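Local coordinates for protein SmhA (Serratia marcescens, PDB 7A27) that probably acts with two partner proteins as one component of a tripartite alpha-pore-forming toxin that perforates target membranes, at residues L9-L14 and Q343-S348; T42-D47 and K53-Q58; S84-L89 and S116-H121. All blocks are in the same frame, centred on the assembly; numbering follows the deposited sequence.

Interaction 1 of 3, residues L9-L14 and Q343-S348; sequences LSPQTL and QLFSKS
Pro11 and Leu14 meet the Phe345 ring where the loop leading into helix 14-37 lies along helix 325-358, within the elongated helical bundle of this toxin component. The side chains meet through carbon alone, and the ring also rests against the Leu14 backbone, Phe345 CE1 lying 3.9 Å from Leu14 O. Leu14 makes the broader touch: its CB is 3.7 Å from Phe345 CZ and equally close to CE2, while Leu14 CD1 approaches Phe345 CE2 at 4.1 Å. Pro11 adds its CB, 4.0 Å from Phe345 CD2. Leu14 CB and Pro11 CB both come at the ring obliquely, and all three residues are buried. Phe345 gets there because its CG is anti to the backbone N (chi1 177°), sending the ring toward the loop.

In the second shell, the loop is shaped by a type II' beta turn from Pro11 to Leu14, with Leu14 N bonded to Pro11 O. Further out, His18 meets Phe345 with the ring planes at about 50°, and Leu9 O accepts from Tyr312 OH and Trp342 NE1. Overlapping the start of the beta turn is an ST turn, in which Gln12 N donates to Ser10 OG at 3.0 Å.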
ATOM      1  N   LEU A   9       4.853 -19.116  21.198  1.00 75.16           N
ATOM      2  CA  LEU A   9       3.437 -18.672  21.085  1.00 73.94           C
ATOM      3  C   LEU A   9       3.394 -17.215  20.597  1.00 71.48           C
ATOM      4  O   LEU A   9       2.337 -16.567  20.749  1.00 71.62           O
ATOM      5  CB  LEU A   9       2.749 -18.816  22.449  1.00 75.79           C
ATOM      6  CG  LEU A   9       2.612 -20.227  23.005  1.00 76.82           C
ATOM      7  CD1 LEU A   9       2.015 -20.211  24.402  1.00 78.26           C
ATOM      8  CD2 LEU A   9       1.758 -21.063  22.084  1.00 75.87           C
ATOM      9  N   SER A  10       4.482 -16.727  20.006  1.00 69.26           N
ATOM     10  CA  SER A  10       4.639 -15.322  19.547  1.00 67.62           C
ATOM     11  C   SER A  10       3.932 -15.101  18.210  1.00 66.06           C
ATOM     12  O   SER A  10       3.579 -16.064  17.507  1.00 65.15           O
ATOM     13  CB  SER A  10       6.100 -14.957  19.405  1.00 67.47           C
ATOM     14  OG  SER A  10       6.638 -15.415  18.165  1.00 65.50           O
ATOM     15  N   PRO A  11       3.713 -13.818  17.849  1.00 63.92           N
ATOM     16  CA  PRO A  11       3.197 -13.436  16.540  1.00 64.10           C
ATOM     17  C   PRO A  11       4.209 -13.624  15.406  1.00 64.76           C
ATOM     18  O   PRO A  11       3.884 -13.335  14.296  1.00 63.69           O
ATOM     19  CB  PRO A  11       2.940 -11.924  16.613  1.00 63.38           C
ATOM     20  CG  PRO A  11       3.080 -11.563  18.077  1.00 64.76           C
ATOM     21  CD  PRO A  11       3.877 -12.665  18.732  1.00 64.79           C
ATOM     22  N   GLN A  12       5.432 -14.027  15.734  1.00 68.91           N
ATOM     23  CA  GLN A  12       6.535 -14.177  14.753  1.00 70.76           C
ATOM     24  C   GLN A  12       6.690 -12.834  14.046  1.00 69.75           C
ATOM     25  O   GLN A  12       6.473 -11.818  14.706  1.00 70.57           O
ATOM     26  CB  GLN A  12       6.251 -15.411  13.888  1.00 71.54           C
ATOM     27  CG  GLN A  12       5.947 -16.611  14.774  1.00 72.52           C
ATOM     28  CD  GLN A  12       6.317 -17.943  14.201  1.00 72.28           C
ATOM     29  OE1 GLN A  12       7.076 -18.043  13.257  1.00 72.49           O
ATOM     30  NE2 GLN A  12       5.779 -18.980  14.810  1.00 75.59           N
ATOM     31  N   THR A  13       6.984 -12.812  12.751  1.00 70.16           N
ATOM     32  CA  THR A  13       7.227 -11.539  12.015  1.00 70.11           C
ATOM     33  C   THR A  13       5.914 -10.933  11.509  1.00 69.84           C
ATOM     34  O   THR A  13       6.008 -10.087  10.623  1.00 71.87           O
ATOM     35  CB  THR A  13       8.224 -11.734  10.862  1.00 69.95           C
ATOM     36  OG1 THR A  13       7.634 -12.584   9.876  1.00 69.22           O
ATOM     37  CG2 THR A  13       9.544 -12.305  11.333  1.00 70.92           C
ATOM     38  N   LEU A  14       4.742 -11.303  12.050  1.00 68.98           N
ATOM     39  CA  LEU A  14       3.437 -10.720  11.628  1.00 67.36           C
ATOM     40  C   LEU A  14       3.420  -9.197  11.809  1.00 67.75           C
ATOM     41  O   LEU A  14       2.892  -8.519  10.907  1.00 65.88           O
ATOM     42  CB  LEU A  14       2.279 -11.337  12.420  1.00 67.30           C
ATOM     43  CG  LEU A  14       1.793 -12.715  11.968  1.00 66.22           C
ATOM     44  CD1 LEU A  14       0.692 -13.206  12.876  1.00 66.67           C
ATOM     45  CD2 LEU A  14       1.270 -12.691  10.536  1.00 65.46           C
ATOM     46  N   GLN A 343      -0.445  -8.007  22.378  1.00 75.92           N
ATOM     47  CA  GLN A 343      -1.064  -6.697  22.723  1.00 79.21           C
ATOM     48  C   GLN A 343      -0.347  -5.574  21.976  1.00 79.17           C
ATOM     49  O   GLN A 343      -1.048  -4.685  21.448  1.00 78.69           O
ATOM     50  CB  GLN A 343      -1.091  -6.443  24.234  1.00 82.52           C
ATOM     51  CG  GLN A 343      -2.233  -7.200  24.892  1.00 85.96           C
ATOM     52  CD  GLN A 343      -3.501  -6.954  24.103  1.00 86.22           C
ATOM     53  OE1 GLN A 343      -3.857  -5.798  23.870  1.00 88.35           O
ATOM     54  NE2 GLN A 343      -4.163  -8.022  23.654  1.00 84.18           N
ATOM     55  N   LEU A 344       0.984  -5.627  21.929  1.00 79.16           N
ATOM     56  CA  LEU A 344       1.807  -4.603  21.257  1.00 79.16           C
ATOM     57  C   LEU A 344       1.425  -4.613  19.770  1.00 76.42           C
ATOM     58  O   LEU A 344       1.193  -3.519  19.190  1.00 76.49           O
ATOM     59  CB  LEU A 344       3.285  -4.942  21.470  1.00 81.86           C
ATOM     60  CG  LEU A 344       4.255  -3.756  21.469  1.00 85.23           C
ATOM     61  CD1 LEU A 344       4.532  -3.324  22.911  1.00 86.72           C
ATOM     62  CD2 LEU A 344       5.561  -4.081  20.714  1.00 84.33           C
ATOM     63  N   PHE A 345       1.327  -5.817  19.194  1.00 73.79           N
ATOM     64  CA  PHE A 345       0.934  -6.054  17.780  1.00 70.79           C
ATOM     65  C   PHE A 345      -0.466  -5.475  17.571  1.00 71.55           C
ATOM     66  O   PHE A 345      -0.627  -4.689  16.630  1.00 72.14           O
ATOM     67  CB  PHE A 345       1.054  -7.541  17.425  1.00 67.64           C
ATOM     68  CG  PHE A 345       0.623  -7.933  16.031  1.00 64.44           C
ATOM     69  CD1 PHE A 345       0.754  -7.067  14.955  1.00 63.19           C
ATOM     70  CD2 PHE A 345       0.123  -9.199  15.786  1.00 62.68           C
ATOM     71  CE1 PHE A 345       0.360  -7.452  13.683  1.00 61.09           C
ATOM     72  CE2 PHE A 345      -0.262  -9.576  14.513  1.00 61.51           C
ATOM     73  CZ  PHE A 345      -0.126  -8.709  13.466  1.00 60.11           C
ATOM     74  N   SER A 346      -1.417  -5.797  18.454  1.00 71.77           N
ATOM     75  CA  SER A 346      -2.808  -5.284  18.384  1.00 72.64           C
ATOM     76  C   SER A 346      -2.806  -3.754  18.234  1.00 73.96           C
ATOM     77  O   SER A 346      -3.658  -3.251  17.482  1.00 74.00           O
ATOM     78  CB  SER A 346      -3.608  -5.733  19.581  1.00 74.95           C
ATOM     79  OG  SER A 346      -4.855  -5.067  19.696  1.00 78.30           O
ATOM     80  N   LYS A 347      -1.903  -3.031  18.911  1.00 75.34           N
ATOM     81  CA  LYS A 347      -1.851  -1.544  18.849  1.00 77.04           C
ATOM     82  C   LYS A 347      -1.394  -1.129  17.445  1.00 74.83           C
ATOM     83  O   LYS A 347      -1.994  -0.201  16.856  1.00 76.14           O
ATOM     84  CB  LYS A 347      -0.881  -0.944  19.863  1.00 80.06           C
ATOM     85  CG  LYS A 347      -1.089  -1.333  21.318  1.00 83.88           C
ATOM     86  CD  LYS A 347      -2.382  -0.906  21.992  1.00 86.97           C
ATOM     87  CE  LYS A 347      -2.403  -1.390  23.433  1.00 89.30           C
ATOM     88  NZ  LYS A 347      -3.656  -1.033  24.138  1.00 91.47           N
ATOM     89  N   SER A 348      -0.346  -1.772  16.928  1.00 71.75           N
ATOM     90  CA  SER A 348       0.189  -1.532  15.566  1.00 69.24           C
ATOM     91  C   SER A 348      -0.959  -1.658  14.552  1.00 68.56           C
ATOM     92  O   SER A 348      -1.049  -0.807  13.643  1.00 67.06           O
ATOM     93  CB  SER A 348       1.336  -2.458  15.279  1.00 67.65           C
ATOM     94  OG  SER A 348       1.788  -2.280  13.943  1.00 66.75           O
TER

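Interaction 2 of 3, residues T42-D47 and K53-Q58; sequences TSQSMD and KIKAYQ
Lys55 reaches from helix 48-96 back to Thr42, Ser43 and Gln44, bridging the helix-loop-helix connection that joins helix 14-37 to helix 48-96. On the helix side Lys55 alone makes the contact, giving 69 of the 113 Å² buried in all. CG stands beside the backbone N (chi1 -76°) and every later torsion is extended, which carries the ammonium group straight from the helix to the loop.

The more firmly bonded and better buried part is the backbone of the loop. Lys55 NZ donates a weak hydrogen bond to Thr42 O at 3.3 Å, and Ser43 O stands 3.5 Å from the same NZ, a proximity that would favour the positive charge electrostatically. Lys55 CE follows the same path, 3.6 Å from Thr42 O. Thr42 takes part through its carbonyl, since its CB points away from the helix. Ser43 is buried, and behind the two residues Gln228 OE1 accepts from Thr42 N and, weakly, from Ser43 N. Leu41 N, just upstream, donates to Gln58 OE1, a second tie between the loop and helix 48-96. At the other end of the loop Asp47 holds the N-cap position of that helix.

The looser, solvent side belongs to Gln44, which is exposed and touches without bonding. Its extended side chain crosses that of Lys55 at about a right angle, touching it at NZ, with Gln44 CG 3.2 Å from Lys55 NZ. As modelled, the amide turns Gln44 NE2, itself a donor, toward Lys55 NZ at 3.5 Å, while Gln44 OE1 is about 5.0 Å from Lys55 NZ, so no hydrogen bond joins them.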
ATOM      1  N   THR A  42     -10.961  16.060 -22.236  1.00 82.58           N
ATOM      2  CA  THR A  42     -12.296  16.280 -22.870  1.00 86.23           C
ATOM      3  C   THR A  42     -12.096  16.551 -24.373  1.00 89.18           C
ATOM      4  O   THR A  42     -12.865  16.005 -25.176  1.00 91.70           O
ATOM      5  CB  THR A  42     -13.116  17.381 -22.157  1.00 86.02           C
ATOM      6  OG1 THR A  42     -12.787  18.687 -22.635  1.00 86.25           O
ATOM      7  CG2 THR A  42     -12.979  17.364 -20.648  1.00 83.70           C
ATOM      8  N   SER A  43     -11.087  17.360 -24.726  1.00 89.36           N
ATOM      9  CA  SER A  43     -10.805  17.876 -26.094  1.00 90.56           C
ATOM     10  C   SER A  43     -11.012  16.814 -27.175  1.00 91.05           C
ATOM     11  O   SER A  43     -10.554  15.683 -27.003  1.00 91.01           O
ATOM     12  CB  SER A  43      -9.419  18.458 -26.174  1.00 89.97           C
ATOM     13  OG  SER A  43      -9.157  18.940 -27.482  1.00 91.63           O
ATOM     14  N   GLN A  44     -11.683  17.197 -28.261  1.00 92.91           N
ATOM     15  CA  GLN A  44     -11.902  16.362 -29.469  1.00 95.36           C
ATOM     16  C   GLN A  44     -11.473  17.180 -30.695  1.00 98.08           C
ATOM     17  O   GLN A  44     -12.084  17.030 -31.768  1.00101.14           O
ATOM     18  CB  GLN A  44     -13.366  15.928 -29.531  1.00 96.75           C
ATOM     19  CG  GLN A  44     -13.770  14.941 -28.456  1.00 95.34           C
ATOM     20  CD  GLN A  44     -15.272  14.852 -28.321  1.00 96.85           C
ATOM     21  OE1 GLN A  44     -16.004  15.689 -28.841  1.00 97.08           O
ATOM     22  NE2 GLN A  44     -15.744  13.840 -27.607  1.00 96.06           N
ATOM     23  N   SER A  45     -10.459  18.023 -30.524  1.00 99.04           N
ATOM     24  CA  SER A  45      -9.885  18.902 -31.574  1.00102.75           C
ATOM     25  C   SER A  45      -8.411  18.529 -31.791  1.00101.91           C
ATOM     26  O   SER A  45      -7.636  19.399 -32.206  1.00103.01           O
ATOM     27  CB  SER A  45     -10.073  20.364 -31.193  1.00103.98           C
ATOM     28  OG  SER A  45      -9.699  20.590 -29.838  1.00101.23           O
ATOM     29  N   MET A  46      -8.054  17.266 -31.537  1.00102.28           N
ATOM     30  CA  MET A  46      -6.667  16.726 -31.645  1.00101.63           C
ATOM     31  C   MET A  46      -6.699  15.345 -32.315  1.00102.08           C
ATOM     32  O   MET A  46      -7.809  14.885 -32.633  1.00103.54           O
ATOM     33  CB  MET A  46      -6.034  16.651 -30.259  1.00 99.85           C
ATOM     34  CG  MET A  46      -6.157  17.977 -29.554  1.00100.33           C
ATOM     35  SD  MET A  46      -4.919  18.244 -28.298  1.00100.49           S
ATOM     36  CE  MET A  46      -4.573  19.983 -28.588  1.00101.70           C
ATOM     37  N   ASP A  47      -5.540  14.720 -32.550  1.00100.94           N
ATOM     38  CA  ASP A  47      -5.471  13.437 -33.305  1.00101.97           C
ATOM     39  C   ASP A  47      -6.635  12.549 -32.855  1.00101.87           C
ATOM     40  O   ASP A  47      -6.682  12.149 -31.692  1.00 99.08           O
ATOM     41  CB  ASP A  47      -4.104  12.748 -33.169  1.00100.04           C
ATOM     42  CG  ASP A  47      -3.977  11.494 -34.027  1.00101.42           C
ATOM     43  OD1 ASP A  47      -4.598  11.454 -35.117  1.00104.27           O
ATOM     44  OD2 ASP A  47      -3.290  10.549 -33.594  1.00 98.97           O
ATOM     45  N   LYS A  53      -7.217   6.584 -27.519  1.00 85.91           N
ATOM     46  CA  LYS A  53      -6.312   5.642 -26.800  1.00 84.89           C
ATOM     47  C   LYS A  53      -6.033   6.183 -25.394  1.00 82.29           C
ATOM     48  O   LYS A  53      -5.988   5.344 -24.453  1.00 80.94           O
ATOM     49  CB  LYS A  53      -5.015   5.374 -27.572  1.00 86.36           C
ATOM     50  CG  LYS A  53      -5.205   4.932 -29.022  1.00 89.92           C
ATOM     51  CD  LYS A  53      -4.142   4.040 -29.635  1.00 91.54           C
ATOM     52  CE  LYS A  53      -4.110   2.664 -28.991  1.00 92.13           C
ATOM     53  NZ  LYS A  53      -3.583   1.621 -29.906  1.00 94.71           N
ATOM     54  N   ILE A  54      -5.883   7.507 -25.253  1.00 80.82           N
ATOM     55  CA  ILE A  54      -5.663   8.193 -23.944  1.00 79.68           C
ATOM     56  C   ILE A  54      -6.948   8.104 -23.107  1.00 80.22           C
ATOM     57  O   ILE A  54      -6.876   7.572 -21.985  1.00 80.56           O
ATOM     58  CB  ILE A  54      -5.206   9.656 -24.123  1.00 80.07           C
ATOM     59  CG1 ILE A  54      -3.873   9.756 -24.872  1.00 80.38           C
ATOM     60  CG2 ILE A  54      -5.125  10.364 -22.773  1.00 78.31           C
ATOM     61  CD1 ILE A  54      -3.524  11.154 -25.342  1.00 80.50           C
ATOM     62  N   LYS A  55      -8.079   8.609 -23.619  1.00 81.07           N
ATOM     63  CA  LYS A  55      -9.397   8.580 -22.925  1.00 80.94           C
ATOM     64  C   LYS A  55      -9.720   7.151 -22.460  1.00 80.97           C
ATOM     65  O   LYS A  55     -10.225   7.016 -21.339  1.00 81.12           O
ATOM     66  CB  LYS A  55     -10.520   9.093 -23.831  1.00 82.52           C
ATOM     67  CG  LYS A  55     -10.571  10.603 -24.023  1.00 82.73           C
ATOM     68  CD  LYS A  55     -11.670  11.061 -24.972  1.00 85.38           C
ATOM     69  CE  LYS A  55     -11.710  12.565 -25.183  1.00 85.78           C
ATOM     70  NZ  LYS A  55     -12.628  12.945 -26.281  1.00 87.91           N
ATOM     71  N   ALA A  56      -9.449   6.132 -23.287  1.00 81.30           N
ATOM     72  CA  ALA A  56      -9.710   4.699 -22.993  1.00 80.70           C
ATOM     73  C   ALA A  56      -8.816   4.238 -21.845  1.00 78.95           C
ATOM     74  O   ALA A  56      -9.326   3.537 -20.962  1.00 77.86           O
ATOM     75  CB  ALA A  56      -9.478   3.838 -24.210  1.00 81.69           C
ATOM     76  N   TYR A  57      -7.532   4.602 -21.876  1.00 78.19           N
ATOM     77  CA  TYR A  57      -6.542   4.220 -20.842  1.00 77.34           C
ATOM     78  C   TYR A  57      -6.877   4.940 -19.536  1.00 76.99           C
ATOM     79  O   TYR A  57      -6.891   4.286 -18.478  1.00 75.51           O
ATOM     80  CB  TYR A  57      -5.120   4.530 -21.311  1.00 76.67           C
ATOM     81  CG  TYR A  57      -3.999   4.122 -20.379  1.00 74.24           C
ATOM     82  CD1 TYR A  57      -3.852   2.811 -19.944  1.00 73.94           C
ATOM     83  CD2 TYR A  57      -3.017   5.029 -20.017  1.00 72.81           C
ATOM     84  CE1 TYR A  57      -2.794   2.433 -19.137  1.00 72.91           C
ATOM     85  CE2 TYR A  57      -1.946   4.664 -19.218  1.00 71.92           C
ATOM     86  CZ  TYR A  57      -1.831   3.363 -18.777  1.00 71.54           C
ATOM     87  OH  TYR A  57      -0.767   3.020 -17.998  1.00 69.87           O
ATOM     88  N   GLN A  58      -7.151   6.240 -19.604  1.00 78.58           N
ATOM     89  CA  GLN A  58      -7.467   7.062 -18.410  1.00 79.66           C
ATOM     90  C   GLN A  58      -8.717   6.480 -17.739  1.00 80.26           C
ATOM     91  O   GLN A  58      -8.733   6.392 -16.485  1.00 81.28           O
ATOM     92  CB  GLN A  58      -7.627   8.536 -18.794  1.00 81.34           C
ATOM     93  CG  GLN A  58      -7.617   9.471 -17.598  1.00 81.72           C
ATOM     94  CD  GLN A  58      -7.449  10.917 -17.994  1.00 83.88           C
ATOM     95  OE1 GLN A  58      -7.870  11.354 -19.068  1.00 85.61           O
ATOM     96  NE2 GLN A  58      -6.857  11.682 -17.090  1.00 84.94           N
TER

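Interaction 3 of 3, residues S84-L89 and S116-H121; sequences SNFAAL and SDVAQH
An antiparallel helical hairpin, built from helices 48-96 and 104-155, is joined here near its turn by an apolar contact. The short segments 84-89 and 116-121 run at 178° to each other, and their axes approach no closer than 11.3 Å. Phe86 bridges much of this separation. Its CG is anti to the backbone N (chi1 -161°), and the ring extends toward the partner helix, with CE2 3.9 Å from Ala119 CB and CD2 4.1 Å from Val118 CG1. Both methyl groups approach the ring obliquely. Beside the small Ala119 the ring also nears the backbone, Phe86 CE2 lying 4.0 Å from Ala119 N.

Val118 serves two partners with its two branches. CG1, anti to the backbone N, goes to Phe86, whereas CG2 goes to Leu89, whose CD1 is 4.4 Å away. Phe86 and Leu89 are three residues apart, so they lie on the same flank of their helix about one turn from each other, and Val118 faces both. Phe86 and Ala119 are buried, while Leu89 and Val118 are partly exposed, which places the contact across the border between the bundle interior and its surface.

On the inner side the Phe86 ring meets Trp342 of helix 325-358 and Trp305 of helix 301-321. Helix 301-321 also sits against the partner segment, with Ala309 touching Ala119 and accepting a hydrogen bond from Ser116 OG through its carbonyl O.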
ATOM      1  N   SER A  84      -6.132  -8.648  15.227  1.00 65.50           N
ATOM      2  CA  SER A  84      -6.653  -8.124  16.519  1.00 68.27           C
ATOM      3  C   SER A  84      -7.383  -9.262  17.228  1.00 68.44           C
ATOM      4  O   SER A  84      -7.085  -9.524  18.421  1.00 68.14           O
ATOM      5  CB  SER A  84      -7.610  -6.976  16.352  1.00 70.64           C
ATOM      6  OG  SER A  84      -7.040  -5.957  15.560  1.00 71.98           O
ATOM      7  N   ASN A  85      -8.321  -9.880  16.493  1.00 67.67           N
ATOM      8  CA  ASN A  85      -9.166 -10.991  16.986  1.00 69.44           C
ATOM      9  C   ASN A  85      -8.254 -12.044  17.624  1.00 67.86           C
ATOM     10  O   ASN A  85      -8.537 -12.468  18.755  1.00 68.52           O
ATOM     11  CB  ASN A  85     -10.049 -11.567  15.871  1.00 70.97           C
ATOM     12  CG  ASN A  85     -11.271 -10.731  15.539  1.00 71.90           C
ATOM     13  OD1 ASN A  85     -11.367  -9.567  15.907  1.00 73.39           O
ATOM     14  ND2 ASN A  85     -12.244 -11.345  14.876  1.00 71.57           N
ATOM     15  N   PHE A  86      -7.174 -12.421  16.942  1.00 65.49           N
ATOM     16  CA  PHE A  86      -6.237 -13.449  17.443  1.00 65.21           C
ATOM     17  C   PHE A  86      -5.597 -12.946  18.743  1.00 67.74           C
ATOM     18  O   PHE A  86      -5.484 -13.732  19.696  1.00 69.91           O
ATOM     19  CB  PHE A  86      -5.183 -13.814  16.402  1.00 63.28           C
ATOM     20  CG  PHE A  86      -4.497 -15.132  16.669  1.00 62.79           C
ATOM     21  CD1 PHE A  86      -3.462 -15.223  17.577  1.00 62.97           C
ATOM     22  CD2 PHE A  86      -4.895 -16.291  16.023  1.00 62.82           C
ATOM     23  CE1 PHE A  86      -2.838 -16.434  17.838  1.00 62.97           C
ATOM     24  CE2 PHE A  86      -4.270 -17.500  16.288  1.00 63.34           C
ATOM     25  CZ  PHE A  86      -3.239 -17.567  17.199  1.00 63.28           C
ATOM     26  N   ALA A  87      -5.190 -11.678  18.808  1.00 67.39           N
ATOM     27  CA  ALA A  87      -4.594 -11.106  20.033  1.00 68.53           C
ATOM     28  C   ALA A  87      -5.570 -11.283  21.187  1.00 69.62           C
ATOM     29  O   ALA A  87      -5.134 -11.765  22.268  1.00 70.45           O
ATOM     30  CB  ALA A  87      -4.236  -9.659  19.846  1.00 69.90           C
ATOM     31  N   ALA A  88      -6.837 -10.929  20.952  1.00 70.21           N
ATOM     32  CA  ALA A  88      -7.915 -11.020  21.958  1.00 72.43           C
ATOM     33  C   ALA A  88      -8.003 -12.453  22.486  1.00 72.31           C
ATOM     34  O   ALA A  88      -8.130 -12.629  23.700  1.00 73.37           O
ATOM     35  CB  ALA A  88      -9.222 -10.561  21.375  1.00 73.26           C
ATOM     36  N   LEU A  89      -7.912 -13.440  21.599  1.00 71.73           N
ATOM     37  CA  LEU A  89      -7.992 -14.878  21.971  1.00 73.82           C
ATOM     38  C   LEU A  89      -6.791 -15.260  22.853  1.00 74.90           C
ATOM     39  O   LEU A  89      -6.989 -16.018  23.817  1.00 75.47           O
ATOM     40  CB  LEU A  89      -8.068 -15.756  20.713  1.00 72.59           C
ATOM     41  CG  LEU A  89      -9.326 -15.609  19.855  1.00 72.55           C
ATOM     42  CD1 LEU A  89      -9.281 -16.590  18.700  1.00 71.94           C
ATOM     43  CD2 LEU A  89     -10.606 -15.809  20.650  1.00 74.34           C
ATOM     44  N   SER A 116      -4.423 -22.814  16.927  1.00 67.51           N
ATOM     45  CA  SER A 116      -3.704 -23.394  15.765  1.00 65.87           C
ATOM     46  C   SER A 116      -4.670 -23.431  14.579  1.00 65.32           C
ATOM     47  O   SER A 116      -4.299 -22.971  13.489  1.00 63.67           O
ATOM     48  CB  SER A 116      -3.190 -24.763  16.089  1.00 66.94           C
ATOM     49  OG  SER A 116      -2.579 -25.373  14.971  1.00 67.23           O
ATOM     50  N   ASP A 117      -5.878 -23.945  14.820  1.00 65.81           N
ATOM     51  CA  ASP A 117      -6.994 -24.043  13.846  1.00 67.47           C
ATOM     52  C   ASP A 117      -7.321 -22.641  13.300  1.00 67.67           C
ATOM     53  O   ASP A 117      -7.378 -22.481  12.065  1.00 69.49           O
ATOM     54  CB  ASP A 117      -8.223 -24.646  14.526  1.00 69.27           C
ATOM     55  CG  ASP A 117      -9.299 -25.164  13.607  1.00 70.81           C
ATOM     56  OD1 ASP A 117      -8.917 -25.613  12.537  1.00 72.28           O
ATOM     57  OD2 ASP A 117     -10.497 -25.111  13.988  1.00 71.07           O
ATOM     58  N   VAL A 118      -7.545 -21.667  14.189  1.00 66.80           N
ATOM     59  CA  VAL A 118      -7.928 -20.281  13.811  1.00 65.71           C
ATOM     60  C   VAL A 118      -6.838 -19.711  12.911  1.00 64.66           C
ATOM     61  O   VAL A 118      -7.176 -19.142  11.862  1.00 65.87           O
ATOM     62  CB  VAL A 118      -8.139 -19.393  15.042  1.00 66.44           C
ATOM     63  CG1 VAL A 118      -8.338 -17.917  14.637  1.00 65.84           C
ATOM     64  CG2 VAL A 118      -9.296 -19.908  15.885  1.00 67.79           C
ATOM     65  N   ALA A 119      -5.583 -19.841  13.324  1.00 63.33           N
ATOM     66  CA  ALA A 119      -4.413 -19.376  12.555  1.00 62.31           C
ATOM     67  C   ALA A 119      -4.464 -20.001  11.159  1.00 62.36           C
ATOM     68  O   ALA A 119      -4.198 -19.286  10.186  1.00 61.33           O
ATOM     69  CB  ALA A 119      -3.145 -19.751  13.272  1.00 62.57           C
ATOM     70  N   GLN A 120      -4.818 -21.280  11.060  1.00 64.10           N
ATOM     71  CA  GLN A 120      -4.879 -21.984   9.756  1.00 66.12           C
ATOM     72  C   GLN A 120      -5.985 -21.348   8.894  1.00 66.98           C
ATOM     73  O   GLN A 120      -5.790 -21.288   7.666  1.00 65.68           O
ATOM     74  CB  GLN A 120      -5.062 -23.493   9.946  1.00 68.39           C
ATOM     75  CG  GLN A 120      -4.628 -24.288   8.718  1.00 69.86           C
ATOM     76  CD  GLN A 120      -4.560 -25.781   8.912  1.00 71.48           C
ATOM     77  OE1 GLN A 120      -5.565 -26.434   9.156  1.00 73.49           O
ATOM     78  NE2 GLN A 120      -3.372 -26.347   8.739  1.00 72.42           N
ATOM     79  N   HIS A 121      -7.096 -20.903   9.505  1.00 67.70           N
ATOM     80  CA  HIS A 121      -8.215 -20.219   8.798  1.00 67.90           C
ATOM     81  C   HIS A 121      -7.731 -18.836   8.325  1.00 65.56           C
ATOM     82  O   HIS A 121      -7.966 -18.490   7.151  1.00 64.36           O
ATOM     83  CB  HIS A 121      -9.514 -20.187   9.630  1.00 69.43           C
ATOM     84  CG  HIS A 121     -10.351 -21.425   9.518  1.00 71.32           C
ATOM     85  ND1 HIS A 121     -10.311 -22.419  10.489  1.00 72.42           N
ATOM     86  CD2 HIS A 121     -11.220 -21.852   8.571  1.00 72.26           C
ATOM     87  CE1 HIS A 121     -11.111 -23.399  10.153  1.00 72.98           C
ATOM     88  NE2 HIS A 121     -11.675 -23.080   8.974  1.00 74.04           N
TER

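Interactions 1 and 3 are neighbours on one side of the chain's centre, with centres 12 Å apart. They touch through Ser346 CB and Ala87 CB, 4.0 Å from each other. Interaction 2 lies on the opposite side, its centre 49 Å from interaction 1 and 50 Å from interaction 3, yet helix 48-96 carries segments of both 2 and 3 and so spans the bundle. Along the chain, 42-47/53-58 closes before 84-89/116-121 opens, and both fall between the two segments of interaction 1. That interaction brings the N-terminal region against helix 325-358, so the N-terminal loop and the early hairpin pack against this last helix in the soluble form.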